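Local coordinates for Slr0280 protein (Synechocystis sp., PDB 5H3K) that is of unknown function but belongs to the NAGPA phosphodiester glycosidase family, consistent with hydrolysis of a sugar from a phosphodiester linkage, at residues Gly245-Val250 against Asp266-Lys271; Gly291-Thr296 against His548-Gly553; Gly164-Leu169 against Arg258-Ala263; Ser180-Glu185 against Ser594-Ala599. All coordinates share one frame; numbering follows the deposited sequence.

Overall arrangement
From the N terminus, strand 164-171 opens contact 3, which closes when strand 258-264 pairs with it inside one sheet of a beta sandwich. Contact 4 opens next, at 180-185 in the other sheet, and closes only at 594-599 near the C terminus, so it crosses contact 3. Contact 1 opens at 245-250, also crosses contact 3, and closes at 266-271. Contact 2 follows in series, joining strand 291-300 of the eight-stranded sheet to the loop after strand 542-547. Contacts 1 and 2 both lie within the long span of contact 4 and touch directly; contact 1 ties the sandwich to the linker leading into that sheet, contact 4 to the turn before strand 600-609.

Contact 1. Residues Gly245-Val250 against Asp266-Lys271; sequences GYKLQV and DAPPVK
At the margin of a beta sandwich, the outermost strand 247-253 receives the linker that leaves the neighbouring strand 258-264 for strand 271-276, and Lys-247 and Gln-249 meet it through Ala-267 and Pro-269. Side chains alternate along the strand: Leu-248 and Val-250 turn to the sandwich interior, where they reach Val-179 and Trp-177, while Lys-247 and Gln-249 project to the linker. The CB of Ala-267 points back between them, 4.3 Å from Lys-247 CB. With CG anti to its carbonyl carbon (chi1 -54°) and the rest of its chain extended, Lys-247 runs past this methyl and carries NZ to Ala-267 O, a hydrogen bond of 2.8 Å. The ammonium does not lie in the plane of that carbonyl but is tilted 32° from it, and its CE remains close to the same oxygen. That carbonyl belongs to the cis peptide before Pro-268, whose ring leans on Gln-283 of the next sheet, so the lysine holds the linker at its cis peptide.

Gln-249 reaches out fully extended, its CG anti to the backbone N (chi1 173°), and comes up against the Pro-269 ring from the opposite direction. The touch is apolar on the proline side: Gln-249 CD lies 3.7 Å from Pro-269 CD, and Gln-249 NE2 is 3.8 Å from Pro-269 CG. The amide oxygen turns instead to a water that also donates to Asp-266 O, and that water lies 2.9 Å from Gln-249 OE1.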
# COMPACT_ATOMS: atom_id res chain seq x y z
N GLY A 245 15.44 -16.18 7.51
CA GLY A 245 15.70 -14.96 8.25
C GLY A 245 16.71 -14.04 7.59
O GLY A 245 16.76 -12.85 7.90
N TYR A 246 17.53 -14.57 6.68
CA TYR A 246 18.55 -13.76 6.03
C TYR A 246 18.02 -12.97 4.84
O TYR A 246 17.15 -13.44 4.11
CB TYR A 246 19.73 -14.64 5.60
CG TYR A 246 20.63 -14.97 6.77
CD1 TYR A 246 20.19 -15.80 7.79
CD2 TYR A 246 21.90 -14.42 6.86
CE1 TYR A 246 21.01 -16.10 8.89
CE2 TYR A 246 22.73 -14.71 7.94
CZ TYR A 246 22.28 -15.55 8.95
OH TYR A 246 23.10 -15.83 10.02
N LYS A 247 18.54 -11.76 4.67
CA LYS A 247 18.18 -10.92 3.53
C LYS A 247 19.46 -10.50 2.84
O LYS A 247 20.54 -10.71 3.37
CB LYS A 247 17.44 -9.67 4.00
CG LYS A 247 16.22 -9.94 4.88
CD LYS A 247 15.54 -8.63 5.26
CE LYS A 247 14.73 -8.76 6.55
NZ LYS A 247 14.12 -7.46 6.93
N LEU A 248 19.34 -9.91 1.66
CA LEU A 248 20.51 -9.36 0.99
C LEU A 248 20.58 -7.86 1.22
O LEU A 248 19.58 -7.16 1.14
CB LEU A 248 20.45 -9.63 -0.50
CG LEU A 248 20.39 -11.08 -0.93
CD1 LEU A 248 20.49 -11.16 -2.45
CD2 LEU A 248 21.52 -11.87 -0.27
N GLN A 249 21.78 -7.37 1.53
CA GLN A 249 22.02 -5.93 1.50
C GLN A 249 23.10 -5.69 0.47
O GLN A 249 24.22 -6.18 0.62
CB GLN A 249 22.45 -5.42 2.87
CG GLN A 249 22.89 -3.95 2.88
CD GLN A 249 23.31 -3.46 4.26
OE1 GLN A 249 22.93 -4.04 5.29
NE2 GLN A 249 24.11 -2.40 4.30
N VAL A 250 22.77 -4.95 -0.58
CA VAL A 250 23.68 -4.77 -1.71
C VAL A 250 24.17 -3.34 -1.82
O VAL A 250 23.39 -2.40 -1.68
CB VAL A 250 22.99 -5.16 -3.04
CG1 VAL A 250 23.98 -5.14 -4.19
CG2 VAL A 250 22.36 -6.53 -2.91
N ASP A 266 20.18 -8.73 9.97
CA ASP A 266 19.86 -7.37 10.41
C ASP A 266 19.90 -6.37 9.25
O ASP A 266 20.86 -5.61 9.09
CB ASP A 266 20.78 -6.94 11.56
CG ASP A 266 22.25 -7.11 11.22
OD1 ASP A 266 22.58 -8.03 10.45
OD2 ASP A 266 23.07 -6.31 11.73
N ALA A 267 18.83 -6.36 8.45
CA ALA A 267 18.74 -5.56 7.24
C ALA A 267 17.27 -5.24 7.06
O ALA A 267 16.43 -5.95 7.61
CB ALA A 267 19.26 -6.35 6.04
N PRO A 268 16.94 -4.19 6.28
CA PRO A 268 17.80 -3.25 5.56
C PRO A 268 18.34 -2.18 6.50
O PRO A 268 17.83 -2.05 7.61
CB PRO A 268 16.85 -2.64 4.53
CG PRO A 268 15.52 -2.66 5.21
CD PRO A 268 15.51 -3.94 6.00
N PRO A 269 19.36 -1.43 6.07
CA PRO A 269 19.95 -0.42 6.95
C PRO A 269 19.02 0.77 7.19
O PRO A 269 18.07 0.96 6.43
CB PRO A 269 21.21 0.01 6.20
CG PRO A 269 20.97 -0.37 4.77
CD PRO A 269 20.12 -1.59 4.81
N VAL A 270 19.30 1.56 8.23
CA VAL A 270 18.44 2.70 8.56
C VAL A 270 18.57 3.79 7.52
O VAL A 270 19.60 3.93 6.88
CB VAL A 270 18.73 3.26 9.96
CG1 VAL A 270 18.79 2.14 10.98
CG2 VAL A 270 20.02 4.05 9.96
N LYS A 271 17.49 4.55 7.34
CA LYS A 271 17.46 5.60 6.33
C LYS A 271 16.42 6.62 6.75
O LYS A 271 15.39 6.27 7.32
CB LYS A 271 17.11 5.01 4.96
CG LYS A 271 17.29 6.00 3.79
CD LYS A 271 16.65 5.49 2.48
CE LYS A 271 17.29 4.19 1.98
NZ LYS A 271 18.76 4.31 1.84
O HOH W 1 21.48 -3.56 7.78

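Contact 2. Residues Gly291-Thr296 against His548-Gly553; sequences GQFPVT and HNRVGG
Phe-293 and Arg-550 lie side by side and point the same way, with Arg-550 CB seated over one face of the ring. Arg-550 CB stands 3.6 Å from the centroid of the Phe-293 ring and only 11° off its normal, a CH-pi contact. Its CG takes the crowded position between backbone N and carbonyl carbon (chi1 79°), and a bend at chi3 turns the guanidinium past the end of the ring, so that Phe-293 CZ stands over the centre of its flat face, 3.4 Å from Arg-550 CZ. The two planes are 53° apart, so this is not a flat stack. At the ring's edge, in its plane, lies His-548 O; His-548 N is buried without a partner. Replacing the phenylalanine with an alanine would probably leave Arg-550 CB without its aromatic support and open a gap under the stem, although the guanidinium keeps its polar partners.

Beside this pair, Val-551 N donates to Gln-292 O at 2.8 Å, almost straight, and a water links Gln-292 N to Val-551 O. Pro-294 has no N-H to offer and meets the loop through its ring, Pro-294 CD lying 3.3 Å from Asn-549 O. Gly-291 leaves room for the arginine, since a CB there would be tight against Arg-550 CD.

The 550-553 type II turn is thus docked on strand 291-300, just where its partner strand 542-547 gives way to loop. A single direct backbone bond, backed by the water bridge and the arginine packing, joins turn and strand. The arginine is held by packing and polar bonds together: the ring face takes its CB, the ring's CZ end meets the guanidinium face, and Ala-554 O, Gly-555 O, Gly-290 O and Glu-560 take the N-H groups and charge.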
# COMPACT_ATOMS: atom_id res chain seq x y z
N GLY A 291 11.92 -8.49 20.73
CA GLY A 291 12.98 -8.50 19.74
C GLY A 291 13.14 -7.19 18.98
O GLY A 291 12.53 -6.18 19.32
N GLN A 292 13.97 -7.23 17.94
CA GLN A 292 14.29 -6.04 17.14
C GLN A 292 13.61 -6.16 15.79
O GLN A 292 13.82 -7.13 15.06
CB GLN A 292 15.81 -5.93 16.95
CG GLN A 292 16.24 -4.76 16.08
CD GLN A 292 17.74 -4.51 16.09
OE1 GLN A 292 18.50 -5.14 15.34
NE2 GLN A 292 18.19 -3.58 16.93
N PHE A 293 12.75 -5.18 15.46
CA PHE A 293 11.94 -5.24 14.24
C PHE A 293 12.34 -4.17 13.26
O PHE A 293 12.24 -2.98 13.57
CB PHE A 293 10.46 -5.03 14.58
CG PHE A 293 9.82 -6.16 15.35
CD1 PHE A 293 10.02 -6.28 16.73
CD2 PHE A 293 9.00 -7.08 14.71
CE1 PHE A 293 9.41 -7.31 17.45
CE2 PHE A 293 8.39 -8.12 15.42
CZ PHE A 293 8.60 -8.24 16.79
N PRO A 294 12.76 -4.57 12.05
CA PRO A 294 12.92 -3.55 11.00
C PRO A 294 11.53 -3.01 10.63
O PRO A 294 10.62 -3.81 10.38
CB PRO A 294 13.52 -4.33 9.82
CG PRO A 294 14.08 -5.60 10.43
CD PRO A 294 13.16 -5.91 11.59
N VAL A 295 11.36 -1.69 10.63
CA VAL A 295 10.08 -1.07 10.33
C VAL A 295 10.20 0.04 9.28
O VAL A 295 11.11 0.88 9.35
CB VAL A 295 9.41 -0.49 11.62
CG1 VAL A 295 8.15 0.29 11.28
CG2 VAL A 295 9.08 -1.61 12.60
N THR A 296 9.30 0.04 8.31
CA THR A 296 9.24 1.09 7.31
C THR A 296 8.07 2.02 7.61
O THR A 296 6.94 1.58 7.85
CB THR A 296 9.02 0.52 5.90
OG1 THR A 296 9.88 -0.59 5.68
CG2 THR A 296 9.29 1.60 4.86
N HIS A 548 7.77 -6.33 9.27
CA HIS A 548 7.79 -7.74 8.88
C HIS A 548 8.39 -8.60 9.98
O HIS A 548 7.98 -8.48 11.14
CB HIS A 548 8.42 -7.90 7.49
CG HIS A 548 7.63 -7.20 6.42
ND1 HIS A 548 6.50 -7.75 5.86
CD2 HIS A 548 7.79 -5.98 5.85
CE1 HIS A 548 6.00 -6.91 4.97
NE2 HIS A 548 6.76 -5.83 4.94
N ASN A 549 9.34 -9.48 9.66
CA ASN A 549 9.90 -10.36 10.70
C ASN A 549 10.89 -9.62 11.57
O ASN A 549 11.64 -8.76 11.07
CB ASN A 549 10.61 -11.56 10.06
CG ASN A 549 9.65 -12.51 9.39
OD1 ASN A 549 9.32 -13.56 9.93
ND2 ASN A 549 9.19 -12.15 8.20
N ARG A 550 10.90 -9.94 12.85
CA ARG A 550 11.95 -9.43 13.73
C ARG A 550 13.27 -10.09 13.33
O ARG A 550 13.28 -11.15 12.68
CB ARG A 550 11.62 -9.70 15.20
CG ARG A 550 11.90 -11.14 15.66
CD ARG A 550 11.13 -11.48 16.93
NE ARG A 550 9.69 -11.63 16.67
CZ ARG A 550 8.74 -11.55 17.60
NH1 ARG A 550 7.46 -11.70 17.26
NH2 ARG A 550 9.05 -11.32 18.87
N VAL A 551 14.38 -9.44 13.66
CA VAL A 551 15.68 -10.02 13.36
C VAL A 551 15.78 -11.38 14.02
O VAL A 551 15.68 -11.50 15.24
CB VAL A 551 16.84 -9.09 13.81
CG1 VAL A 551 18.20 -9.76 13.56
CG2 VAL A 551 16.76 -7.76 13.07
N GLY A 552 15.93 -12.42 13.20
CA GLY A 552 16.10 -13.79 13.68
C GLY A 552 14.86 -14.44 14.27
O GLY A 552 14.96 -15.36 15.07
N GLY A 553 13.67 -13.97 13.88
CA GLY A 553 12.45 -14.48 14.46
C GLY A 553 11.23 -14.20 13.61
O GLY A 553 11.35 -13.87 12.42
O HOH W 2 15.19 -9.79 17.39

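Contact 3. Residues Gly164-Leu169 against Arg258-Ala263; sequences GERVVL and RLVIDA
Arg-166 and Asp-262 stand side by side as an antiparallel, non-hydrogen-bonded pair and form a side-on salt bridge. Arg-166 NE donates to Asp-262 OD1 at 2.6 Å, on the syn lone pair, while Arg-166 NH2 reaches Asp-262 OD2 at 3.0 Å in a nearly straight bond of 177°. A third, weak bond runs from NH2 to OD1. The guanidinium and carboxylate planes are 33° apart, and the bend at chi3 (-74°) is what folds the arginine back along the aspartate. Val-260 CG1 lies obliquely against the guanidinium, 3.2 Å from Arg-166 NE. Further along this face Val-168 CG1 rests on the aliphatic part of Arg-258, whose own guanidinium turns to Pro-256 O and Thr-254 O.

The backbone beneath sets this register. Paired bonds join Glu-165 with Ala-263, Val-167 with Ile-261 and Leu-169 with Leu-259; Ile-261 N to Val-167 O is 2.7 Å. Gly-164 lies where any CB would clash with Ala-263 O. The other face is largely apolar: Val-167 packs on Ile-261, and Leu-169 CD2 lies 4.1 Å from Leu-259 CD2.

Outward, strands 153-161 and 247-253 flank the pair, making it the centre of a four-stranded antiparallel sheet, and Val-188 and Ile-190 of the facing sheet close over Leu-259, Ile-261 and Leu-169 in the sandwich core. One face is thus mostly apolar, apart from Glu-165 at its end, which bonds Ile-225 N; the other mixes Val-168 and Val-260 with the salt bridge, in which the buried carboxylate of Asp-262 is probably neutralised by the arginine laid beside it.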
# COMPACT_ATOMS: atom_id res chain seq x y z
N GLY A 164 27.32 -12.75 8.63
CA GLY A 164 26.86 -13.68 7.61
C GLY A 164 27.90 -13.95 6.55
O GLY A 164 29.01 -14.38 6.86
N GLU A 165 27.55 -13.71 5.30
CA GLU A 165 28.48 -13.94 4.20
C GLU A 165 28.40 -12.85 3.16
O GLU A 165 27.37 -12.18 3.02
CB GLU A 165 28.23 -15.30 3.54
CG GLU A 165 28.61 -16.49 4.39
CD GLU A 165 28.23 -17.80 3.72
OE1 GLU A 165 27.21 -18.40 4.14
OE2 GLU A 165 28.93 -18.20 2.76
N ARG A 166 29.49 -12.68 2.42
CA ARG A 166 29.58 -11.62 1.43
C ARG A 166 30.00 -12.19 0.10
O ARG A 166 30.88 -13.04 0.03
CB ARG A 166 30.59 -10.57 1.90
CG ARG A 166 31.10 -9.66 0.80
CD ARG A 166 31.91 -8.52 1.41
NE ARG A 166 31.05 -7.54 2.07
CZ ARG A 166 31.47 -6.55 2.85
NH1 ARG A 166 32.77 -6.43 3.11
NH2 ARG A 166 30.60 -5.71 3.38
N VAL A 167 29.34 -11.74 -0.96
CA VAL A 167 29.76 -12.07 -2.31
C VAL A 167 30.16 -10.78 -3.01
O VAL A 167 29.43 -9.78 -2.95
CB VAL A 167 28.63 -12.76 -3.10
CG1 VAL A 167 29.06 -13.03 -4.54
CG2 VAL A 167 28.21 -14.05 -2.41
N VAL A 168 31.32 -10.77 -3.65
CA VAL A 168 31.80 -9.57 -4.31
C VAL A 168 31.96 -9.82 -5.81
O VAL A 168 32.66 -10.74 -6.22
CB VAL A 168 33.15 -9.09 -3.72
CG1 VAL A 168 33.70 -7.91 -4.51
CG2 VAL A 168 32.98 -8.72 -2.24
N LEU A 169 31.27 -9.01 -6.62
CA LEU A 169 31.48 -9.06 -8.06
C LEU A 169 32.37 -7.89 -8.46
O LEU A 169 31.93 -6.73 -8.36
CB LEU A 169 30.16 -8.92 -8.81
CG LEU A 169 29.19 -10.09 -8.96
CD1 LEU A 169 29.22 -11.02 -7.79
CD2 LEU A 169 27.80 -9.51 -9.10
N ARG A 258 33.02 -2.55 -7.79
CA ARG A 258 32.57 -3.80 -7.19
C ARG A 258 31.10 -3.71 -6.80
O ARG A 258 30.65 -2.69 -6.27
CB ARG A 258 33.39 -4.10 -5.93
CG ARG A 258 34.79 -4.66 -6.17
CD ARG A 258 35.64 -4.56 -4.91
NE ARG A 258 36.14 -3.20 -4.70
CZ ARG A 258 36.75 -2.79 -3.60
NH1 ARG A 258 36.94 -3.62 -2.59
NH2 ARG A 258 37.17 -1.53 -3.51
N LEU A 259 30.35 -4.78 -7.06
CA LEU A 259 29.03 -4.90 -6.46
C LEU A 259 29.20 -5.82 -5.26
O LEU A 259 29.68 -6.95 -5.39
CB LEU A 259 28.01 -5.49 -7.44
CG LEU A 259 26.54 -5.42 -6.97
CD1 LEU A 259 26.05 -3.98 -6.95
CD2 LEU A 259 25.62 -6.28 -7.83
N VAL A 260 28.84 -5.32 -4.08
CA VAL A 260 29.01 -6.08 -2.85
C VAL A 260 27.66 -6.61 -2.39
O VAL A 260 26.72 -5.84 -2.16
CB VAL A 260 29.61 -5.19 -1.75
CG1 VAL A 260 29.82 -6.00 -0.48
CG2 VAL A 260 30.92 -4.60 -2.22
N ILE A 261 27.55 -7.93 -2.27
CA ILE A 261 26.29 -8.55 -1.84
C ILE A 261 26.44 -9.19 -0.47
O ILE A 261 27.11 -10.20 -0.32
CB ILE A 261 25.82 -9.62 -2.84
CG1 ILE A 261 25.65 -9.01 -4.23
CG2 ILE A 261 24.51 -10.25 -2.37
CD1 ILE A 261 25.58 -10.07 -5.35
N ASP A 262 25.82 -8.59 0.54
CA ASP A 262 25.93 -9.11 1.89
C ASP A 262 24.65 -9.87 2.28
O ASP A 262 23.54 -9.38 2.08
CB ASP A 262 26.19 -7.98 2.89
CG ASP A 262 27.54 -7.31 2.67
OD1 ASP A 262 28.50 -8.00 2.31
OD2 ASP A 262 27.63 -6.08 2.87
N ALA A 263 24.82 -11.08 2.81
CA ALA A 263 23.69 -11.85 3.34
C ALA A 263 23.71 -11.76 4.86
O ALA A 263 24.67 -12.20 5.50
CB ALA A 263 23.76 -13.30 2.88

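Contact 4. Residues Ser180-Glu185 against Ser594-Ala599; sequences SQAREE and SPVTAA
Ser-594 and Gln-181 make the direct polar link: Gln-181 N donates to Ser-594 OG at 2.9 Å, nearly straight at 170°. The hydroxyl is aimed there with OG anti to its own carbonyl carbon (chi1 -71°), and Ser-594 OG also sits 3.7 Å from Ser-180 OG. An alanine at Ser-594 would leave the N-H of Gln-181 on the edge strand without this acceptor and would probably loosen the hold on the strand edge.

Two waters extend the polar seam. One accepts from Val-596 N and lies 2.8 Å from Ser-180 OG. The other donates to Gln-181 O and accepts from Ser-594 N, with a weaker link to Thr-597 OG1.

Methyl groups supply the apolar part. Thr-597 CG2 comes within 3.8 Å of Ala-182 CB, while Val-596 CG2 touches Ala-182 CB at 4.0 Å. Thr-597 CG2 also abuts a polar atom, the carbonyl Gln-181 O, at 3.3 Å. The threonine is fixed from behind, because its OG1 and backbone N both donate to Ser-594 O.

On the strand side, Gln-181 turns away from the contact, and its NE2 bonds Arg-183 O and Tyr-246 O. Ala-182 and Glu-185 exchange two backbone bonds around a type II' turn. The arrangement is a beta hairpin with a two-residue type II' turn, whose outer strand, at the edge of the sandwich, is met by the 3-10 turn 595-597 that precedes strand 600-609, in the part of the chain assigned to the phosphodiester glycosidase family.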
# COMPACT_ATOMS: atom_id res chain seq x y z
N SER A 180 15.60 -8.85 -5.85
CA SER A 180 14.28 -9.29 -5.39
C SER A 180 14.42 -10.51 -4.47
O SER A 180 15.30 -11.35 -4.68
CB SER A 180 13.39 -9.61 -6.59
OG SER A 180 12.13 -10.15 -6.18
N GLN A 181 13.58 -10.61 -3.44
CA GLN A 181 13.61 -11.76 -2.54
C GLN A 181 12.22 -12.23 -2.17
O GLN A 181 11.33 -11.43 -1.85
CB GLN A 181 14.40 -11.44 -1.26
CG GLN A 181 14.45 -12.62 -0.26
CD GLN A 181 15.46 -12.40 0.85
OE1 GLN A 181 16.14 -11.38 0.90
NE2 GLN A 181 15.56 -13.37 1.75
N ALA A 182 12.02 -13.55 -2.24
CA ALA A 182 10.78 -14.16 -1.78
C ALA A 182 11.14 -15.27 -0.83
O ALA A 182 11.66 -16.30 -1.27
CB ALA A 182 9.97 -14.72 -2.96
N ARG A 183 10.86 -15.07 0.45
CA ARG A 183 11.28 -16.02 1.48
C ARG A 183 12.79 -16.30 1.36
O ARG A 183 13.58 -15.37 1.40
CB ARG A 183 10.45 -17.32 1.41
CG ARG A 183 9.00 -17.16 1.88
CD ARG A 183 8.12 -18.34 1.46
NE ARG A 183 8.21 -18.59 0.02
CZ ARG A 183 7.55 -17.90 -0.91
NH1 ARG A 183 6.74 -16.89 -0.57
NH2 ARG A 183 7.70 -18.20 -2.20
N GLU A 184 13.17 -17.56 1.18
CA GLU A 184 14.59 -17.94 1.16
C GLU A 184 15.27 -17.85 -0.21
O GLU A 184 16.48 -18.11 -0.33
CB GLU A 184 14.78 -19.34 1.75
CG GLU A 184 14.49 -19.42 3.25
CD GLU A 184 13.01 -19.38 3.57
OE1 GLU A 184 12.25 -20.21 3.02
OE2 GLU A 184 12.60 -18.52 4.37
N GLU A 185 14.52 -17.48 -1.24
CA GLU A 185 15.06 -17.33 -2.58
C GLU A 185 15.31 -15.85 -2.86
O GLU A 185 14.42 -15.02 -2.67
CB GLU A 185 14.10 -17.89 -3.64
CG GLU A 185 13.92 -19.41 -3.63
CD GLU A 185 12.88 -19.91 -4.63
OE1 GLU A 185 12.23 -19.07 -5.30
OE2 GLU A 185 12.70 -21.14 -4.75
N SER A 594 9.60 -7.12 -1.39
CA SER A 594 9.65 -7.30 -2.84
C SER A 594 8.25 -7.46 -3.41
O SER A 594 7.41 -8.15 -2.81
CB SER A 594 10.48 -8.53 -3.21
OG SER A 594 11.85 -8.27 -2.97
N PRO A 595 7.98 -6.84 -4.57
CA PRO A 595 6.65 -6.90 -5.18
C PRO A 595 6.12 -8.32 -5.33
O PRO A 595 4.93 -8.51 -5.15
CB PRO A 595 6.87 -6.27 -6.56
CG PRO A 595 7.96 -5.24 -6.29
CD PRO A 595 8.90 -5.95 -5.32
N VAL A 596 6.98 -9.31 -5.62
CA VAL A 596 6.48 -10.69 -5.77
C VAL A 596 5.86 -11.29 -4.50
O VAL A 596 5.07 -12.22 -4.59
CB VAL A 596 7.57 -11.68 -6.30
CG1 VAL A 596 8.05 -11.25 -7.68
CG2 VAL A 596 8.74 -11.79 -5.31
N THR A 597 6.22 -10.76 -3.33
CA THR A 597 5.69 -11.26 -2.06
C THR A 597 4.42 -10.55 -1.59
O THR A 597 3.84 -10.92 -0.57
CB THR A 597 6.74 -11.17 -0.92
OG1 THR A 597 7.00 -9.79 -0.61
CG2 THR A 597 8.05 -11.85 -1.32
N ALA A 598 3.99 -9.53 -2.32
CA ALA A 598 2.84 -8.73 -1.88
C ALA A 598 1.57 -9.29 -2.53
O ALA A 598 1.55 -9.57 -3.72
CB ALA A 598 3.03 -7.27 -2.25
N ALA A 599 0.52 -9.46 -1.74
CA ALA A 599 -0.71 -10.07 -2.25
C ALA A 599 -1.59 -9.02 -2.90
O ALA A 599 -1.43 -7.83 -2.64
CB ALA A 599 -1.47 -10.76 -1.13
O HOH W 3 9.78 -8.73 -6.71
O HOH W 4 10.38 -9.60 0.03